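Local coordinates for protein phospholipase C-beta (PLC-beta) (Sepia officinalis, PDB 3QR0) that belongs to the beta class of phospholipases C and combines PH, EF-hand-like, TIM-barrel and C2 domains in one chain, with a calcium ion bound in the barrel, at residues Cys371-Asp376 / His419-Gln424; Ser351-Tyr356 / Lys394-Ala399; Ile466-Lys471 / Ala516-Ile521; Gly344-Gly349 / Val578-Tyr583; Ala399-Ala404 / Glu434-Leu439. One frame throughout, in Å; residues are numbered along the deposited sequence.

Contact 1: residues Cys371-Asp376 / His419-Gln424; sequences CWDGKD and HCSVAQ
W372 and H419 lie flat against each other where two neighbouring parallel strands of the TIM barrel, 366-372 and 412-418, run out into their loops. The two side chains point the same way, and the imidazole covers one face of the indole's six-membered ring as an offset stack, centroids 3.8 Å apart and planes only 6° from parallel. The tightest approach is off-centre: H419 CD2 sits 3.3 Å from W372 CZ2, while H419 CB leans over the same six-membered ring in a CH-pi contact. With CG anti to the carbonyl carbon (chi1 -57°), H419 turns its ring over the tryptophan, and H419 NE2 is bonded to E417, a calcium ligand, which makes the histidine a second-shell residue of the metal site. Beside the stack, the backbone continues the strand pairing with H419 N to C371 O at 2.9 Å. C420 tucks its sulfur against the backbone of W372, and a water bridges D373 N and H419 O. D373 then swings its carboxylate to the start of helix 422-436. Its OD1 accepts from S421 N, of the N-cap residue, at 2.9 Å on the syn side, and the positive end of the helix probably favours the carboxylate's negative charge. In the first turn of that helix, Q424 extends its amide along G374 and grips the backbone twice. OE1 accepts from G374 N at 3.0 Å, and NE2 donates to G374 O at 3.1 Å, meeting a lone pair in the carbonyl plane.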
# COMPACT_ATOMS: atom_id res chain seq x y z
N CYS A 371 -16.78 21.18 -5.31
CA CYS A 371 -16.98 22.04 -6.47
C CYS A 371 -17.59 23.40 -6.09
O CYS A 371 -18.60 23.45 -5.40
CB CYS A 371 -17.87 21.33 -7.49
SG CYS A 371 -17.27 19.68 -7.91
N TRP A 372 -16.96 24.47 -6.56
CA TRP A 372 -17.41 25.84 -6.30
C TRP A 372 -17.43 26.65 -7.61
O TRP A 372 -16.75 26.30 -8.58
CB TRP A 372 -16.48 26.53 -5.28
CG TRP A 372 -16.44 25.84 -3.94
CD1 TRP A 372 -15.67 24.77 -3.60
CD2 TRP A 372 -17.22 26.17 -2.78
NE1 TRP A 372 -15.91 24.42 -2.29
CE2 TRP A 372 -16.86 25.26 -1.77
CE3 TRP A 372 -18.17 27.15 -2.50
CZ2 TRP A 372 -17.43 25.29 -0.49
CZ3 TRP A 372 -18.74 27.19 -1.23
CH2 TRP A 372 -18.37 26.26 -0.24
N ASP A 373 -18.21 27.73 -7.62
CA ASP A 373 -18.27 28.63 -8.77
C ASP A 373 -16.92 29.33 -8.92
O ASP A 373 -16.42 29.90 -7.96
CB ASP A 373 -19.36 29.69 -8.60
CG ASP A 373 -20.77 29.16 -8.83
OD1 ASP A 373 -20.92 28.01 -9.29
OD2 ASP A 373 -21.73 29.90 -8.55
N GLY A 374 -16.35 29.28 -10.12
CA GLY A 374 -15.15 30.06 -10.43
C GLY A 374 -15.55 31.43 -10.94
O GLY A 374 -16.63 31.59 -11.53
N LYS A 375 -14.66 32.40 -10.72
CA LYS A 375 -14.94 33.81 -11.05
C LYS A 375 -15.11 34.06 -12.54
O LYS A 375 -15.80 35.00 -12.92
CB LYS A 375 -13.82 34.72 -10.51
CG LYS A 375 -13.93 35.02 -9.01
CD LYS A 375 -12.94 36.10 -8.55
CE LYS A 375 -13.21 37.44 -9.22
NZ LYS A 375 -12.50 38.57 -8.54
N ASP A 376 -14.50 33.22 -13.37
CA ASP A 376 -14.52 33.39 -14.83
C ASP A 376 -15.63 32.56 -15.49
O ASP A 376 -15.64 32.38 -16.71
CB ASP A 376 -13.15 32.98 -15.40
CG ASP A 376 -12.75 33.79 -16.63
OD1 ASP A 376 -13.47 34.74 -17.02
OD2 ASP A 376 -11.68 33.47 -17.20
N HIS A 419 -21.32 22.90 -4.65
CA HIS A 419 -21.73 24.25 -4.24
C HIS A 419 -21.97 25.17 -5.43
O HIS A 419 -22.10 26.38 -5.27
CB HIS A 419 -20.68 24.87 -3.32
CG HIS A 419 -20.40 24.05 -2.10
ND1 HIS A 419 -21.14 24.16 -0.95
CD2 HIS A 419 -19.49 23.07 -1.87
CE1 HIS A 419 -20.69 23.30 -0.05
NE2 HIS A 419 -19.69 22.63 -0.59
N CYS A 420 -22.05 24.60 -6.63
CA CYS A 420 -22.11 25.41 -7.85
C CYS A 420 -23.52 25.89 -8.17
O CYS A 420 -24.51 25.23 -7.84
CB CYS A 420 -21.57 24.62 -9.04
SG CYS A 420 -19.79 24.45 -9.03
N SER A 421 -23.60 27.04 -8.83
CA SER A 421 -24.84 27.52 -9.41
C SER A 421 -25.26 26.59 -10.54
O SER A 421 -24.46 25.77 -11.01
CB SER A 421 -24.65 28.93 -9.97
OG SER A 421 -23.68 28.93 -11.00
N VAL A 422 -26.51 26.71 -10.98
CA VAL A 422 -27.04 25.87 -12.04
C VAL A 422 -26.18 25.94 -13.31
O VAL A 422 -25.93 24.91 -13.95
CB VAL A 422 -28.52 26.22 -12.36
CG1 VAL A 422 -29.00 25.51 -13.62
CG2 VAL A 422 -29.42 25.88 -11.18
N ALA A 423 -25.73 27.14 -13.67
CA ALA A 423 -24.96 27.35 -14.89
C ALA A 423 -23.62 26.60 -14.87
O ALA A 423 -23.23 25.98 -15.86
CB ALA A 423 -24.72 28.85 -15.14
N GLN A 424 -22.93 26.65 -13.73
CA GLN A 424 -21.65 25.96 -13.62
C GLN A 424 -21.81 24.46 -13.36
O GLN A 424 -20.94 23.68 -13.73
CB GLN A 424 -20.75 26.66 -12.60
CG GLN A 424 -20.39 28.10 -13.05
CD GLN A 424 -19.16 28.69 -12.38
OE1 GLN A 424 -18.20 27.98 -12.07
NE2 GLN A 424 -19.16 30.00 -12.18
O HOH W 1 -20.10 28.15 -5.44

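Contact 2: residues Ser351-Tyr356 / Lys394-Ala399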
# COMPACT_ATOMS: atom_id res chain seq x y z
N SER A 351 -4.30 23.15 -3.24
CA SER A 351 -5.09 22.20 -4.02
C SER A 351 -4.26 21.76 -5.22
O SER A 351 -3.38 22.49 -5.67
CB SER A 351 -6.40 22.82 -4.47
OG SER A 351 -7.24 23.09 -3.37
N SER A 352 -4.55 20.57 -5.74
CA SER A 352 -3.73 19.97 -6.80
C SER A 352 -4.57 19.14 -7.77
O SER A 352 -5.59 18.56 -7.39
CB SER A 352 -2.66 19.08 -6.16
OG SER A 352 -1.96 18.29 -7.11
N VAL A 353 -4.14 19.09 -9.03
CA VAL A 353 -4.70 18.14 -9.99
C VAL A 353 -3.94 16.82 -9.94
O VAL A 353 -4.55 15.74 -9.93
CB VAL A 353 -4.64 18.69 -11.43
CG1 VAL A 353 -5.23 17.67 -12.40
CG2 VAL A 353 -5.38 20.02 -11.53
N GLU A 354 -2.61 16.89 -9.91
CA GLU A 354 -1.77 15.69 -9.91
C GLU A 354 -2.06 14.73 -8.76
O GLU A 354 -1.93 13.51 -8.92
CB GLU A 354 -0.29 16.08 -9.91
CG GLU A 354 0.71 14.91 -9.93
CD GLU A 354 0.58 14.01 -11.16
OE1 GLU A 354 0.33 14.50 -12.28
OE2 GLU A 354 0.76 12.78 -10.99
N ILE A 355 -2.45 15.26 -7.60
CA ILE A 355 -2.81 14.42 -6.46
C ILE A 355 -3.92 13.40 -6.80
O ILE A 355 -3.92 12.29 -6.28
CB ILE A 355 -3.21 15.27 -5.20
CG1 ILE A 355 -3.34 14.40 -3.95
CG2 ILE A 355 -4.50 16.04 -5.45
CD1 ILE A 355 -2.10 13.60 -3.59
N TYR A 356 -4.84 13.77 -7.70
CA TYR A 356 -5.87 12.83 -8.14
C TYR A 356 -5.28 11.62 -8.86
O TYR A 356 -5.70 10.49 -8.62
CB TYR A 356 -6.93 13.51 -9.02
CG TYR A 356 -7.91 14.32 -8.21
CD1 TYR A 356 -9.08 13.74 -7.71
CD2 TYR A 356 -7.67 15.66 -7.93
CE1 TYR A 356 -9.98 14.48 -6.95
CE2 TYR A 356 -8.56 16.41 -7.18
CZ TYR A 356 -9.71 15.82 -6.69
OH TYR A 356 -10.57 16.58 -5.95
N LYS A 394 -12.38 20.98 -14.63
CA LYS A 394 -12.10 20.31 -15.91
C LYS A 394 -10.76 19.57 -15.89
O LYS A 394 -10.68 18.42 -16.31
CB LYS A 394 -12.13 21.34 -17.06
CG LYS A 394 -11.92 20.78 -18.45
CD LYS A 394 -12.07 21.90 -19.48
CE LYS A 394 -11.76 21.45 -20.90
NZ LYS A 394 -12.19 22.48 -21.89
N ASP A 395 -9.72 20.23 -15.39
CA ASP A 395 -8.40 19.59 -15.27
C ASP A 395 -8.46 18.34 -14.38
O ASP A 395 -7.86 17.32 -14.72
CB ASP A 395 -7.35 20.57 -14.71
CG ASP A 395 -6.98 21.67 -15.69
OD1 ASP A 395 -7.31 21.56 -16.89
OD2 ASP A 395 -6.33 22.65 -15.26
N VAL A 396 -9.17 18.42 -13.26
CA VAL A 396 -9.29 17.28 -12.36
C VAL A 396 -9.95 16.06 -13.04
O VAL A 396 -9.43 14.94 -12.96
CB VAL A 396 -10.04 17.65 -11.05
CG1 VAL A 396 -10.40 16.40 -10.26
CG2 VAL A 396 -9.20 18.59 -10.20
N VAL A 397 -11.08 16.27 -13.72
CA VAL A 397 -11.78 15.12 -14.32
C VAL A 397 -11.00 14.47 -15.46
O VAL A 397 -11.06 13.25 -15.64
CB VAL A 397 -13.24 15.44 -14.75
CG1 VAL A 397 -14.13 15.63 -13.50
CG2 VAL A 397 -13.31 16.64 -15.67
N TYR A 398 -10.26 15.25 -16.23
CA TYR A 398 -9.35 14.69 -17.23
C TYR A 398 -8.19 13.92 -16.58
O TYR A 398 -7.72 12.92 -17.12
CB TYR A 398 -8.84 15.77 -18.20
CG TYR A 398 -9.83 16.05 -19.31
CD1 TYR A 398 -9.84 15.25 -20.45
CD2 TYR A 398 -10.77 17.06 -19.20
CE1 TYR A 398 -10.75 15.48 -21.48
CE2 TYR A 398 -11.69 17.30 -20.22
CZ TYR A 398 -11.67 16.50 -21.36
OH TYR A 398 -12.57 16.72 -22.37
N ALA A 399 -7.76 14.37 -15.40
CA ALA A 399 -6.77 13.64 -14.59
C ALA A 399 -7.33 12.31 -14.10
O ALA A 399 -6.68 11.26 -14.21
CB ALA A 399 -6.32 14.49 -13.40
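V353, V396 and Y356 give this contact most of its buried surface. They join two helices on the outside of the TIM barrel, 354-361 and 393-403, with the first approached through the turn that leads into it. V353 contributes the most. It holds CG1 anti to its own backbone nitrogen (chi1 180°), and this branch reaches the second helix, where it lies 3.5 Å from A399 CB and 3.5 Å from D395 O. The other branch, CG2, lies 3.8 Å from D395 CB, so the two branches sit against D395 and A399, one turn apart on the same helix. V396 comes next and works through both methyls. CG1 sits over the middle of the Y356 ring, 3.5 Å from its centroid and 7° off the ring normal, a nearly ideal CH-pi geometry; CG2 meets the same ring nearer its CE2 side, at 3.8 Å from Y356 CE2. Y356 offers one face to the valine, and its hydroxyl is bonded to the backbone oxygen of E368, a calcium ligand in strand 366-372. The ring therefore ties the helix layer to the strand carrying part of the metal site. L369 of that strand and V391 add further apolar cover around V396. Between the two segments the contact is van der Waals, with no hydrogen bond found. The polar work is done within the first of them, at the helix start, where S352 OG caps the turn by accepting from I355 N at 3.1 Å along a fairly straight bond of 161°.

Contact 3: residues Ile466-Lys471 / Ala516-Ile521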
# COMPACT_ATOMS: atom_id res chain seq x y z
N ILE A 466 -17.10 4.66 -13.68
CA ILE A 466 -17.01 5.75 -12.72
C ILE A 466 -18.43 6.11 -12.31
O ILE A 466 -19.28 6.39 -13.17
CB ILE A 466 -16.32 6.99 -13.33
CG1 ILE A 466 -14.84 6.68 -13.60
CG2 ILE A 466 -16.46 8.21 -12.40
CD1 ILE A 466 -14.19 7.62 -14.60
N LEU A 467 -18.70 6.05 -11.01
CA LEU A 467 -20.01 6.38 -10.46
C LEU A 467 -19.97 7.75 -9.80
O LEU A 467 -18.98 8.11 -9.17
CB LEU A 467 -20.48 5.33 -9.46
CG LEU A 467 -20.94 4.01 -10.08
CD1 LEU A 467 -19.74 3.13 -10.35
CD2 LEU A 467 -21.94 3.30 -9.16
N ILE A 468 -21.06 8.50 -9.97
CA ILE A 468 -21.17 9.84 -9.42
C ILE A 468 -22.07 9.83 -8.20
O ILE A 468 -23.23 9.43 -8.29
CB ILE A 468 -21.77 10.84 -10.43
CG1 ILE A 468 -21.00 10.83 -11.75
CG2 ILE A 468 -21.77 12.25 -9.82
CD1 ILE A 468 -19.53 11.16 -11.61
N LYS A 469 -21.52 10.28 -7.07
CA LYS A 469 -22.27 10.48 -5.84
C LYS A 469 -22.55 11.97 -5.70
O LYS A 469 -21.64 12.77 -5.44
CB LYS A 469 -21.49 9.95 -4.64
CG LYS A 469 -22.05 10.33 -3.28
CD LYS A 469 -21.10 9.95 -2.15
CE LYS A 469 -21.38 10.73 -0.87
NZ LYS A 469 -21.22 12.21 -1.04
N ASN A 470 -23.81 12.34 -5.90
CA ASN A 470 -24.26 13.72 -5.83
C ASN A 470 -25.74 13.72 -5.48
O ASN A 470 -26.45 12.76 -5.78
CB ASN A 470 -24.04 14.42 -7.17
CG ASN A 470 -24.23 15.93 -7.10
OD1 ASN A 470 -23.27 16.67 -6.92
ND2 ASN A 470 -25.47 16.38 -7.25
N LYS A 471 -26.21 14.79 -4.84
CA LYS A 471 -27.63 14.94 -4.55
C LYS A 471 -28.42 14.78 -5.85
O LYS A 471 -27.96 15.19 -6.92
CB LYS A 471 -27.93 16.31 -3.93
CG LYS A 471 -27.39 16.48 -2.52
CD LYS A 471 -27.31 17.96 -2.12
CE LYS A 471 -28.69 18.59 -1.96
NZ LYS A 471 -28.59 19.96 -1.35
N ALA A 516 -29.03 13.73 -13.10
CA ALA A 516 -29.14 12.68 -14.13
C ALA A 516 -28.01 11.66 -14.11
O ALA A 516 -28.20 10.52 -14.54
CB ALA A 516 -29.24 13.31 -15.53
N LEU A 517 -26.83 12.05 -13.63
CA LEU A 517 -25.68 11.15 -13.59
C LEU A 517 -25.66 10.23 -12.35
O LEU A 517 -24.85 9.32 -12.28
CB LEU A 517 -24.38 11.96 -13.64
CG LEU A 517 -24.24 12.94 -14.80
CD1 LEU A 517 -22.94 13.70 -14.69
CD2 LEU A 517 -24.34 12.23 -16.15
N VAL A 518 -26.56 10.48 -11.39
CA VAL A 518 -26.59 9.73 -10.14
C VAL A 518 -27.55 8.55 -10.26
O VAL A 518 -28.64 8.68 -10.81
CB VAL A 518 -27.01 10.62 -8.95
CG1 VAL A 518 -26.97 9.84 -7.65
CG2 VAL A 518 -26.11 11.85 -8.87
N ASN A 519 -27.13 7.39 -9.75
CA ASN A 519 -27.98 6.20 -9.77
C ASN A 519 -27.79 5.33 -8.53
O ASN A 519 -28.61 5.38 -7.62
CB ASN A 519 -27.81 5.40 -11.07
CG ASN A 519 -26.38 5.39 -11.58
OD1 ASN A 519 -25.49 4.85 -10.94
ND2 ASN A 519 -26.16 6.00 -12.74
N TYR A 520 -26.72 4.54 -8.48
CA TYR A 520 -26.54 3.56 -7.41
C TYR A 520 -25.98 4.15 -6.12
O TYR A 520 -26.10 3.53 -5.06
CB TYR A 520 -25.66 2.40 -7.88
CG TYR A 520 -26.32 1.61 -8.97
CD1 TYR A 520 -27.45 0.84 -8.71
CD2 TYR A 520 -25.84 1.65 -10.28
CE1 TYR A 520 -28.07 0.12 -9.71
CE2 TYR A 520 -26.45 0.94 -11.29
CZ TYR A 520 -27.57 0.18 -11.00
OH TYR A 520 -28.18 -0.53 -12.00
N ILE A 521 -25.36 5.32 -6.21
CA ILE A 521 -24.74 5.93 -5.04
C ILE A 521 -25.42 7.25 -4.76
O ILE A 521 -24.83 8.32 -4.95
CB ILE A 521 -23.21 6.15 -5.23
CG1 ILE A 521 -22.55 4.96 -5.94
CG2 ILE A 521 -22.55 6.40 -3.88
CD1 ILE A 521 -22.63 3.65 -5.17
O HOH W 2 -24.57 6.92 -8.67
O HOH W 3 -23.21 7.34 -11.50
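L467 sets its CD2 methyl 3.7 Å from I521 CG1, the two side chains crossing at about a right angle. The same methyl also reaches Y520, near CB and at the ring's edge; the hydroxyl of that tyrosine is tied to H448. I468 comes next and meets the other segment through both its side chain and its backbone. Its CG1 runs alongside L517, 4.0 Å from L517 CB, while two waters link the polar backbone atoms: water W3 accepts from I468 N and lies 2.7 Å from L517 O, and water W2, 2.9 Å from I468 O, accepts from N519 N and I521 N. Here the two halves of the TIM barrel come together, strand 466-469 closing the X half and the loop 516-521 leading into strand 522-523 of the Y half; the waters bridge strand edge to loop, where no direct hydrogen bond is found. K469 CA makes a CH...O contact with I521 O at 3.5 Å, and its CB packs on I521 CG2. Its amine leads away to S415. N470 is met by V518, whose CG1 stands anti to the backbone N (chi1 -177°), leaving CG2 to press on N470, 3.2 Å from N470 O, and to touch N470 CB. N470 OD1 is bonded to N418, outside both segments, and ND2 donates within its own segment to K471 O at 2.8 Å, on a lone pair in the carbonyl plane.

Contact 4: residues Gly344-Gly349 / Val578-Tyr583; sequences GHQLTG and VDSSNY
Q346 and S580 lock together at the tight end of this contact, which links a loop of the X half of the TIM barrel to one of the Y half. S580 OG is held twice: it donates to G344 O at 2.6 Å and accepts from Q346 NE2 at 2.9 Å, the latter nearly straight (170°) and in the plane of the glutamine amide. The bend at chi2 (-69°) turns the Q346 amide so that NE2 faces the serine hydroxyl, and its OE1 is bonded to N339, so Q346 is a second-shell residue, linking S580 to that calcium ligand. V578 O accepts one bond across the contact, from Q346 N, which points at it almost along the C=O axis at 2.9 Å; the same oxygen also lies over the centre of the H345 ring, 3.2 Å above its plane. That ring is held in turn from its own segment, ND1 accepting from L347 N at 3.2 Å. Toward the outside the packing thins. L347 and V578 meet through branch carbons at an oblique crossing, the nearest pair L347 CD1 and V578 CG1 at 3.8 Å, close to a glycerol molecule that probably came from the crystallisation liquor. D579 is exposed, its CB directed away from the X-half loop, and spends its carboxylate on its own turn: OD1 accepts from S581 OG at 3.1 Å, on the syn side.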
# COMPACT_ATOMS: atom_id res chain seq x y z
N GLY A 344 -1.93 19.18 1.59
CA GLY A 344 -1.43 19.45 2.94
C GLY A 344 -2.51 19.84 3.93
O GLY A 344 -3.47 19.10 4.14
N HIS A 345 -2.34 21.02 4.53
CA HIS A 345 -3.22 21.54 5.58
C HIS A 345 -4.59 21.89 5.00
O HIS A 345 -4.68 22.34 3.85
CB HIS A 345 -2.56 22.80 6.17
CG HIS A 345 -3.10 23.22 7.50
ND1 HIS A 345 -4.16 24.10 7.63
CD2 HIS A 345 -2.67 22.96 8.76
CE1 HIS A 345 -4.37 24.33 8.92
NE2 HIS A 345 -3.49 23.64 9.62
N GLN A 346 -5.64 21.66 5.78
CA GLN A 346 -7.02 21.88 5.32
C GLN A 346 -7.38 23.35 5.08
O GLN A 346 -8.30 23.64 4.32
CB GLN A 346 -8.02 21.29 6.32
CG GLN A 346 -7.96 19.78 6.51
CD GLN A 346 -8.43 19.01 5.29
OE1 GLN A 346 -9.56 19.18 4.84
NE2 GLN A 346 -7.57 18.16 4.75
N LEU A 347 -6.69 24.26 5.76
CA LEU A 347 -7.03 25.69 5.71
C LEU A 347 -6.02 26.55 4.95
O LEU A 347 -6.40 27.54 4.35
CB LEU A 347 -7.18 26.25 7.12
CG LEU A 347 -8.16 25.54 8.06
CD1 LEU A 347 -8.16 26.24 9.41
CD2 LEU A 347 -9.56 25.49 7.47
N THR A 348 -4.74 26.17 4.98
CA THR A 348 -3.68 26.98 4.39
C THR A 348 -2.88 26.27 3.30
O THR A 348 -1.90 26.82 2.80
CB THR A 348 -2.68 27.42 5.48
OG1 THR A 348 -2.15 26.27 6.14
CG2 THR A 348 -3.36 28.32 6.50
N GLY A 349 -3.29 25.05 2.93
CA GLY A 349 -2.52 24.23 2.01
C GLY A 349 -2.85 24.48 0.55
O GLY A 349 -3.60 25.39 0.23
N VAL A 578 -7.85 20.15 11.29
CA VAL A 578 -7.37 21.11 10.30
C VAL A 578 -5.99 20.76 9.74
O VAL A 578 -5.65 21.19 8.63
CB VAL A 578 -7.37 22.55 10.88
CG1 VAL A 578 -8.79 23.00 11.21
CG2 VAL A 578 -6.46 22.67 12.11
N ASP A 579 -5.21 19.96 10.48
CA ASP A 579 -3.89 19.52 10.03
C ASP A 579 -3.93 18.26 9.15
O ASP A 579 -2.87 17.70 8.80
CB ASP A 579 -2.95 19.29 11.23
CG ASP A 579 -3.44 18.19 12.19
OD1 ASP A 579 -4.61 17.74 12.10
OD2 ASP A 579 -2.63 17.80 13.06
N SER A 580 -5.14 17.83 8.80
CA SER A 580 -5.38 16.69 7.91
C SER A 580 -5.02 15.35 8.55
O SER A 580 -4.79 14.36 7.85
CB SER A 580 -4.67 16.89 6.56
OG SER A 580 -5.00 18.16 6.01
N SER A 581 -5.03 15.31 9.88
CA SER A 581 -4.84 14.08 10.62
C SER A 581 -6.04 13.17 10.37
O SER A 581 -7.10 13.62 9.95
CB SER A 581 -4.71 14.37 12.12
OG SER A 581 -5.90 14.95 12.63
N ASN A 582 -5.86 11.88 10.62
CA ASN A 582 -6.87 10.87 10.34
C ASN A 582 -7.31 10.09 11.57
O ASN A 582 -6.52 9.91 12.50
CB ASN A 582 -6.31 9.85 9.35
CG ASN A 582 -6.14 10.42 7.96
OD1 ASN A 582 -7.09 10.92 7.37
ND2 ASN A 582 -4.92 10.33 7.42
N TYR A 583 -8.55 9.61 11.56
CA TYR A 583 -8.96 8.53 12.45
C TYR A 583 -8.42 7.19 11.95
O TYR A 583 -8.10 7.04 10.76
CB TYR A 583 -10.48 8.44 12.57
CG TYR A 583 -11.24 8.57 11.27
CD1 TYR A 583 -12.05 9.67 11.03
CD2 TYR A 583 -11.15 7.60 10.27
CE1 TYR A 583 -12.75 9.81 9.84
CE2 TYR A 583 -11.85 7.74 9.07
CZ TYR A 583 -12.64 8.85 8.87
OH TYR A 583 -13.34 9.01 7.69

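Contact 5: residues Ala399-Ala404 / Glu434-Leu439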
# COMPACT_ATOMS: atom_id res chain seq x y z
N ALA A 399 -7.76 14.37 -15.40
CA ALA A 399 -6.77 13.64 -14.59
C ALA A 399 -7.33 12.31 -14.10
O ALA A 399 -6.68 11.26 -14.21
CB ALA A 399 -6.32 14.49 -13.40
N ILE A 400 -8.54 12.35 -13.56
CA ILE A 400 -9.23 11.15 -13.11
C ILE A 400 -9.41 10.16 -14.27
O ILE A 400 -9.15 8.96 -14.13
CB ILE A 400 -10.60 11.47 -12.46
CG1 ILE A 400 -10.39 12.21 -11.13
CG2 ILE A 400 -11.40 10.19 -12.22
CD1 ILE A 400 -11.64 12.85 -10.56
N ALA A 401 -9.84 10.67 -15.43
CA ALA A 401 -10.06 9.84 -16.61
C ALA A 401 -8.78 9.13 -17.05
O ALA A 401 -8.82 7.98 -17.48
CB ALA A 401 -10.65 10.67 -17.75
N GLU A 402 -7.64 9.81 -16.93
CA GLU A 402 -6.34 9.21 -17.26
C GLU A 402 -5.96 8.04 -16.34
O GLU A 402 -5.54 6.98 -16.81
CB GLU A 402 -5.24 10.27 -17.22
CG GLU A 402 -3.85 9.75 -17.56
CD GLU A 402 -2.72 10.72 -17.26
OE1 GLU A 402 -2.98 11.93 -17.08
OE2 GLU A 402 -1.56 10.26 -17.23
N SER A 403 -6.09 8.24 -15.03
CA SER A 403 -5.46 7.36 -14.05
C SER A 403 -6.41 6.35 -13.39
O SER A 403 -5.96 5.41 -12.74
CB SER A 403 -4.78 8.20 -12.97
OG SER A 403 -3.85 9.10 -13.55
N ALA A 404 -7.72 6.54 -13.58
CA ALA A 404 -8.74 5.78 -12.85
C ALA A 404 -8.54 4.27 -12.85
O ALA A 404 -8.73 3.63 -11.82
CB ALA A 404 -10.13 6.11 -13.41
N GLU A 434 -17.58 14.60 -21.23
CA GLU A 434 -16.50 14.72 -22.21
C GLU A 434 -15.21 14.05 -21.74
O GLU A 434 -14.51 13.44 -22.54
CB GLU A 434 -16.26 16.19 -22.56
CG GLU A 434 -17.42 16.80 -23.35
CD GLU A 434 -17.28 18.30 -23.59
OE1 GLU A 434 -16.27 18.90 -23.15
OE2 GLU A 434 -18.19 18.88 -24.21
N ALA A 435 -14.90 14.17 -20.45
CA ALA A 435 -13.67 13.59 -19.90
C ALA A 435 -13.76 12.07 -19.78
O ALA A 435 -12.80 11.36 -20.13
CB ALA A 435 -13.34 14.21 -18.55
N PHE A 436 -14.89 11.57 -19.28
CA PHE A 436 -15.03 10.14 -18.96
C PHE A 436 -15.56 9.29 -20.09
O PHE A 436 -15.23 8.11 -20.17
CB PHE A 436 -15.93 9.94 -17.74
CG PHE A 436 -15.47 10.66 -16.49
CD1 PHE A 436 -14.12 10.75 -16.17
CD2 PHE A 436 -16.40 11.21 -15.62
CE1 PHE A 436 -13.71 11.40 -15.02
CE2 PHE A 436 -15.99 11.86 -14.46
CZ PHE A 436 -14.65 11.96 -14.17
N GLY A 437 -16.41 9.87 -20.95
CA GLY A 437 -17.05 9.13 -22.03
C GLY A 437 -17.74 7.85 -21.55
O GLY A 437 -18.58 7.89 -20.65
N GLU A 438 -17.35 6.73 -22.15
CA GLU A 438 -17.93 5.41 -21.85
C GLU A 438 -17.73 4.96 -20.39
O GLU A 438 -18.53 4.18 -19.88
CB GLU A 438 -17.31 4.35 -22.77
CG GLU A 438 -18.07 3.03 -22.79
CD GLU A 438 -17.43 2.01 -23.70
OE1 GLU A 438 -16.21 1.77 -23.56
OE2 GLU A 438 -18.16 1.45 -24.54
N LEU A 439 -16.68 5.45 -19.74
CA LEU A 439 -16.40 5.11 -18.34
C LEU A 439 -17.51 5.55 -17.38
O LEU A 439 -17.69 4.95 -16.33
CB LEU A 439 -15.08 5.75 -17.88
CG LEU A 439 -13.82 5.46 -18.70
CD1 LEU A 439 -12.64 6.26 -18.14
CD2 LEU A 439 -13.51 3.96 -18.72
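A401 and F436 bring together the final turns of two helices on the outside of the barrel, 393-403 and 422-436, with their CA atoms 5.5 Å apart. Apolar contacts dominate. The A401 methyl lies at the edge of the phenyl ring, 3.8 Å from F436 CD1, and I400 adds its CG2 branch 3.8 Å from F436 CE1. With CG anti to the carbonyl carbon (chi1 -58°), the phenylalanine lays its ring against I400 and A401 of the first helix, where I466 of a barrel strand also packs on it. Methyl-to-carbonyl contact is the second kind: A401 CB sits 3.3 Å from A435 O, close to the backbone of the second helix, and L439 stays at longer range, its CD1 4.2 Å from A401 O. Hydrogen bonds belong to the individual segments. L439 N reaches back to F436 O at 3.1 Å, and G437, with positive phi, turns the chain out of the helix between them. With an alanine as the small residue at the point of closest approach and no polar pair between the segments, the fit rests on close van der Waals packing, partly buried.

All five contacts lie in the TIM barrel. Contact 4 (344-349 with 578-583) joins its X and Y halves across some 230 residues, with the other four nested inside that span. Contacts 1 and 2 interleave in sequence, as do 1 and 5; contact 3 opens last, at the other X-Y junction. Contacts 2 and 5, centres 11 Å apart, share A399 and helix 393-403. Contacts 1 and 5 both use helix 422-436, while 1 and 3 reach the same sheet. Contacts 1 to 4 each bring a side chain within about 9 Å of the calcium ion. Thus 3 and 4 unite the two halves, and 1, 2 and 5 pack the X half's own helices and strands.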